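PDB 2RHM: putative kinase from Chloroflexus aurantiacus, which is of unknown function but has the P-loop nucleoside triphosphate hydrolase fold and probably acts as a kinase that transfers phosphate from a nucleotide. Local coordinates for residues T105-V117 / P155-T168. Numbering follows the deposited sequence.
Sequences TPIQIRCVASGDV and PLPLGGPLLTVDTT
The side-chain amide of Gln-108 pairs with both backbone polar atoms of Leu-156: OE1 takes the Leu-156 N-H on a lone pair at 2.8 Å, and NE2 donates to Leu-156 O, also at 2.8 Å, that oxygen lying 1° out of the plane of the Gln-108 amide. CG lies anti to the backbone N (chi1 -171°) and the chain runs on extended, which carries the amide across to 155-160. NE2 also donates to a water that sits within hydrogen-bonding distance of Gly-159 O and Pro-161 O. With alanine at Gln-108, Leu-156 N and O are likely to lose both partners and the 155-160 loop one of its ties to strand 105-112. Arg-110 grips Thr-164 OG1 side-on with NE and NH2, each at 3.1 Å, the oxygen lying in the guanidinium plane; NH1 turns to Ile-153 O. Strands 105-112 and 162-166 pair in parallel, 162-166 at the edge of the P-loop NTPase sheet, through hydrogen bonds such as Arg-110 N to Leu-163 O and Val-165 N to Arg-110 O, both 2.8 Å. Past the strands, Thr-168 OG1 accepts from Ser-114 N at 3.0 Å, while Ser-114 N-caps helix 115-127. Val-112 CG2 packs against Thr-164 CG2, and on the other face Ile-109 CG2 meets Val-165 CG2 at 3.9 Å, where Val-182 of helix 175-187 packs on Ile-109. At the far end the Pro-106 ring lies against Leu-158 CB and Gly-159 O.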
loop_
_atom_site.group_PDB
_atom_site.type_symbol
_atom_site.label_atom_id
_atom_site.label_comp_id
_atom_site.label_asym_id
_atom_site.label_seq_id
_atom_site.Cartn_x
_atom_site.Cartn_y
_atom_site.Cartn_z
ATOM N N THR B 105 18.128 -3.007 3.101
ATOM C CA THR B 105 19.370 -2.473 2.590
ATOM C C THR B 105 19.014 -1.386 1.585
ATOM O O THR B 105 18.415 -1.688 0.547
ATOM C CB THR B 105 20.168 -3.569 1.866
ATOM O OG1 THR B 105 20.484 -4.619 2.786
ATOM C CG2 THR B 105 21.447 -3.008 1.327
ATOM N N PRO B 106 19.379 -0.115 1.870
ATOM C CA PRO B 106 18.987 0.994 0.996
ATOM C C PRO B 106 19.819 1.174 -0.267
ATOM O O PRO B 106 21.049 0.990 -0.251
ATOM C CB PRO B 106 19.160 2.217 1.893
ATOM C CG PRO B 106 20.325 1.850 2.750
ATOM C CD PRO B 106 20.186 0.356 3.016
ATOM N N ILE B 107 19.127 1.523 -1.349
ATOM C CA ILE B 107 19.740 1.913 -2.610
ATOM C C ILE B 107 18.975 3.173 -2.997
ATOM O O ILE B 107 17.755 3.160 -2.993
ATOM C CB ILE B 107 19.566 0.855 -3.693
ATOM C CG1 ILE B 107 20.241 -0.464 -3.269
ATOM C CG2 ILE B 107 20.169 1.371 -5.023
ATOM C CD1 ILE B 107 19.932 -1.626 -4.199
ATOM N N GLN B 108 19.668 4.259 -3.314
ATOM C CA GLN B 108 18.998 5.532 -3.536
ATOM C C GLN B 108 19.332 6.151 -4.883
ATOM O O GLN B 108 20.498 6.148 -5.312
ATOM C CB GLN B 108 19.318 6.525 -2.403
ATOM C CG GLN B 108 18.475 7.801 -2.443
ATOM C CD GLN B 108 18.640 8.705 -1.203
ATOM O OE1 GLN B 108 17.951 9.719 -1.087
ATOM N NE2 GLN B 108 19.537 8.337 -0.283
ATOM N N ILE B 109 18.286 6.575 -5.578
ATOM C CA ILE B 109 18.408 7.307 -6.846
ATOM C C ILE B 109 17.760 8.677 -6.680
ATOM O O ILE B 109 16.585 8.794 -6.282
ATOM C CB ILE B 109 17.763 6.569 -8.023
ATOM C CG1 ILE B 109 18.346 5.170 -8.151
ATOM C CG2 ILE B 109 17.987 7.346 -9.320
ATOM C CD1 ILE B 109 17.755 4.380 -9.220
ATOM N N ARG B 110 18.553 9.712 -6.936
ATOM C CA ARG B 110 18.094 11.077 -6.833
ATOM C C ARG B 110 18.001 11.668 -8.231
ATOM O O ARG B 110 18.959 11.635 -8.991
ATOM C CB ARG B 110 19.020 11.936 -5.978
ATOM C CG ARG B 110 18.615 13.394 -6.056
ATOM C CD ARG B 110 19.514 14.299 -5.301
ATOM N NE ARG B 110 20.889 14.279 -5.790
ATOM C CZ ARG B 110 21.797 15.183 -5.453
ATOM N NH1 ARG B 110 21.470 16.181 -4.653
ATOM N NH2 ARG B 110 23.034 15.106 -5.930
ATOM N N CYS B 111 16.825 12.180 -8.574
ATOM C CA CYS B 111 16.635 12.820 -9.859
ATOM C C CYS B 111 16.770 14.312 -9.707
ATOM O O CYS B 111 16.331 14.861 -8.714
ATOM C CB CYS B 111 15.253 12.499 -10.407
ATOM S SG CYS B 111 15.002 10.750 -10.652
ATOM N N VAL B 112 17.374 14.957 -10.702
ATOM C CA VAL B 112 17.573 16.394 -10.692
ATOM C C VAL B 112 17.354 16.915 -12.121
ATOM O O VAL B 112 17.380 16.149 -13.074
ATOM C CB VAL B 112 19.004 16.770 -10.193
ATOM C CG1 VAL B 112 19.248 16.275 -8.753
ATOM C CG2 VAL B 112 20.073 16.232 -11.135
ATOM N N ALA B 113 17.080 18.206 -12.252
ATOM C CA ALA B 113 17.008 18.849 -13.569
ATOM C C ALA B 113 17.088 20.346 -13.413
ATOM O O ALA B 113 16.883 20.880 -12.322
ATOM C CB ALA B 113 15.758 18.475 -14.295
ATOM N N SER B 114 17.343 21.024 -14.528
ATOM C CA SER B 114 17.510 22.471 -14.509
ATOM C C SER B 114 16.193 23.139 -14.177
ATOM O O SER B 114 15.116 22.602 -14.477
ATOM C CB SER B 114 18.073 22.990 -15.846
ATOM O OG SER B 114 17.113 22.924 -16.888
ATOM N N GLY B 115 16.282 24.289 -13.514
ATOM C CA GLY B 115 15.097 25.072 -13.160
ATOM C C GLY B 115 14.222 25.380 -14.360
ATOM O O GLY B 115 13.012 25.226 -14.296
ATOM N N ASP B 116 14.828 25.802 -15.466
ATOM C CA ASP B 116 14.074 26.087 -16.683
ATOM C C ASP B 116 13.295 24.873 -17.171
ATOM O O ASP B 116 12.129 24.985 -17.520
ATOM C CB ASP B 116 14.995 26.575 -17.801
ATOM C CG ASP B 116 15.478 28.000 -17.590
ATOM O OD1 ASP B 116 14.944 28.711 -16.709
ATOM O OD2 ASP B 116 16.397 28.410 -18.329
ATOM N N VAL B 117 13.941 23.713 -17.198
ATOM C CA VAL B 117 13.269 22.490 -17.620
ATOM C C VAL B 117 12.140 22.116 -16.658
ATOM O O VAL B 117 11.064 21.738 -17.093
ATOM C CB VAL B 117 14.276 21.322 -17.804
ATOM C CG1 VAL B 117 13.584 19.970 -17.733
ATOM C CG2 VAL B 117 15.011 21.508 -19.131
ATOM N N PRO B 155 19.660 14.374 -0.731
ATOM C CA PRO B 155 19.275 12.982 -0.628
ATOM C C PRO B 155 19.130 12.550 0.827
ATOM O O PRO B 155 19.662 13.219 1.738
ATOM C CB PRO B 155 20.436 12.248 -1.301
ATOM C CG PRO B 155 21.597 13.131 -1.134
ATOM C CD PRO B 155 21.098 14.533 -1.017
ATOM N N LEU B 156 18.459 11.421 1.075
ATOM C CA LEU B 156 18.340 10.968 2.459
ATOM C C LEU B 156 19.668 10.360 2.899
ATOM O O LEU B 156 20.278 9.602 2.160
ATOM C CB LEU B 156 17.208 9.986 2.663
ATOM C CG LEU B 156 15.806 10.470 2.294
ATOM C CD1 LEU B 156 14.778 9.400 2.533
ATOM C CD2 LEU B 156 15.463 11.730 3.067
ATOM N N PRO B 157 20.102 10.666 4.116
ATOM C CA PRO B 157 21.385 10.142 4.573
ATOM C C PRO B 157 21.263 8.711 5.136
ATOM O O PRO B 157 21.466 8.491 6.330
ATOM C CB PRO B 157 21.775 11.131 5.672
ATOM C CG PRO B 157 20.516 11.593 6.213
ATOM C CD PRO B 157 19.475 11.526 5.131
ATOM N N LEU B 158 20.981 7.750 4.255
ATOM C CA LEU B 158 20.643 6.379 4.654
ATOM C C LEU B 158 21.835 5.426 4.637
ATOM O O LEU B 158 21.757 4.304 5.153
ATOM C CB LEU B 158 19.602 5.830 3.671
ATOM C CG LEU B 158 18.283 6.588 3.544
ATOM C CD1 LEU B 158 17.391 5.887 2.558
ATOM C CD2 LEU B 158 17.596 6.703 4.894
ATOM N N GLY B 159 22.944 5.874 4.071
ATOM C CA GLY B 159 24.034 4.983 3.827
ATOM C C GLY B 159 23.665 4.260 2.549
ATOM O O GLY B 159 22.578 4.434 1.991
ATOM N N GLY B 160 24.570 3.452 2.067
ATOM C CA GLY B 160 24.299 2.733 0.854
ATOM C C GLY B 160 24.545 3.591 -0.356
ATOM O O GLY B 160 24.817 4.785 -0.257
ATOM N N PRO B 161 24.468 2.967 -1.518
ATOM C CA PRO B 161 24.775 3.644 -2.763
ATOM C C PRO B 161 23.758 4.715 -3.129
ATOM O O PRO B 161 22.586 4.622 -2.761
ATOM C CB PRO B 161 24.764 2.510 -3.796
ATOM C CG PRO B 161 24.087 1.406 -3.195
ATOM C CD PRO B 161 24.131 1.549 -1.713
ATOM N N LEU B 162 24.246 5.738 -3.827
ATOM C CA LEU B 162 23.421 6.825 -4.330
ATOM C C LEU B 162 23.799 7.110 -5.783
ATOM O O LEU B 162 24.984 7.240 -6.109
ATOM C CB LEU B 162 23.621 8.096 -3.491
ATOM C CG LEU B 162 23.000 9.402 -3.995
ATOM C CD1 LEU B 162 21.470 9.363 -3.939
ATOM C CD2 LEU B 162 23.516 10.595 -3.205
ATOM N N LEU B 163 22.798 7.182 -6.642
ATOM C CA LEU B 163 22.996 7.564 -8.042
ATOM C C LEU B 163 22.209 8.816 -8.253
ATOM O O LEU B 163 21.042 8.841 -7.903
ATOM C CB LEU B 163 22.432 6.495 -8.973
ATOM C CG LEU B 163 22.486 6.799 -10.485
ATOM C CD1 LEU B 163 23.912 6.825 -10.919
ATOM C CD2 LEU B 163 21.684 5.760 -11.262
ATOM N N THR B 164 22.819 9.838 -8.848
ATOM C CA THR B 164 22.080 11.037 -9.259
ATOM C C THR B 164 21.905 11.040 -10.758
ATOM O O THR B 164 22.872 10.863 -11.519
ATOM C CB THR B 164 22.733 12.330 -8.807
ATOM O OG1 THR B 164 22.685 12.391 -7.385
ATOM C CG2 THR B 164 22.003 13.543 -9.385
ATOM N N VAL B 165 20.654 11.209 -11.166
ATOM C CA VAL B 165 20.264 11.200 -12.562
ATOM C C VAL B 165 19.720 12.582 -12.975
ATOM O O VAL B 165 18.669 13.039 -12.510
ATOM C CB VAL B 165 19.248 10.072 -12.829
ATOM C CG1 VAL B 165 18.784 10.103 -14.283
ATOM C CG2 VAL B 165 19.875 8.720 -12.473
ATOM N N ASP B 166 20.460 13.253 -13.851
ATOM C CA ASP B 166 20.058 14.550 -14.378
ATOM C C ASP B 166 19.229 14.327 -15.645
ATOM O O ASP B 166 19.725 13.811 -16.657
ATOM C CB ASP B 166 21.292 15.428 -14.643
ATOM C CG ASP B 166 20.940 16.897 -14.898
ATOM O OD1 ASP B 166 19.857 17.206 -15.454
ATOM O OD2 ASP B 166 21.780 17.759 -14.552
ATOM N N THR B 167 17.954 14.694 -15.566
ATOM C CA THR B 167 17.022 14.499 -16.672
ATOM C C THR B 167 16.762 15.768 -17.488
ATOM O O THR B 167 15.790 15.831 -18.240
ATOM C CB THR B 167 15.666 13.984 -16.173
ATOM O OG1 THR B 167 15.057 15.000 -15.371
ATOM C CG2 THR B 167 15.834 12.693 -15.383
ATOM N N THR B 168 17.622 16.769 -17.343
ATOM C CA THR B 168 17.484 18.015 -18.094
ATOM C C THR B 168 17.354 17.739 -19.591
ATOM O O THR B 168 16.509 18.338 -20.277
ATOM C CB THR B 168 18.702 18.912 -17.871
ATOM O OG1 THR B 168 18.799 19.254 -16.483
ATOM C CG2 THR B 168 18.591 20.191 -18.688
HETATM O O HOH W 1 21.586 5.836 -0.216
#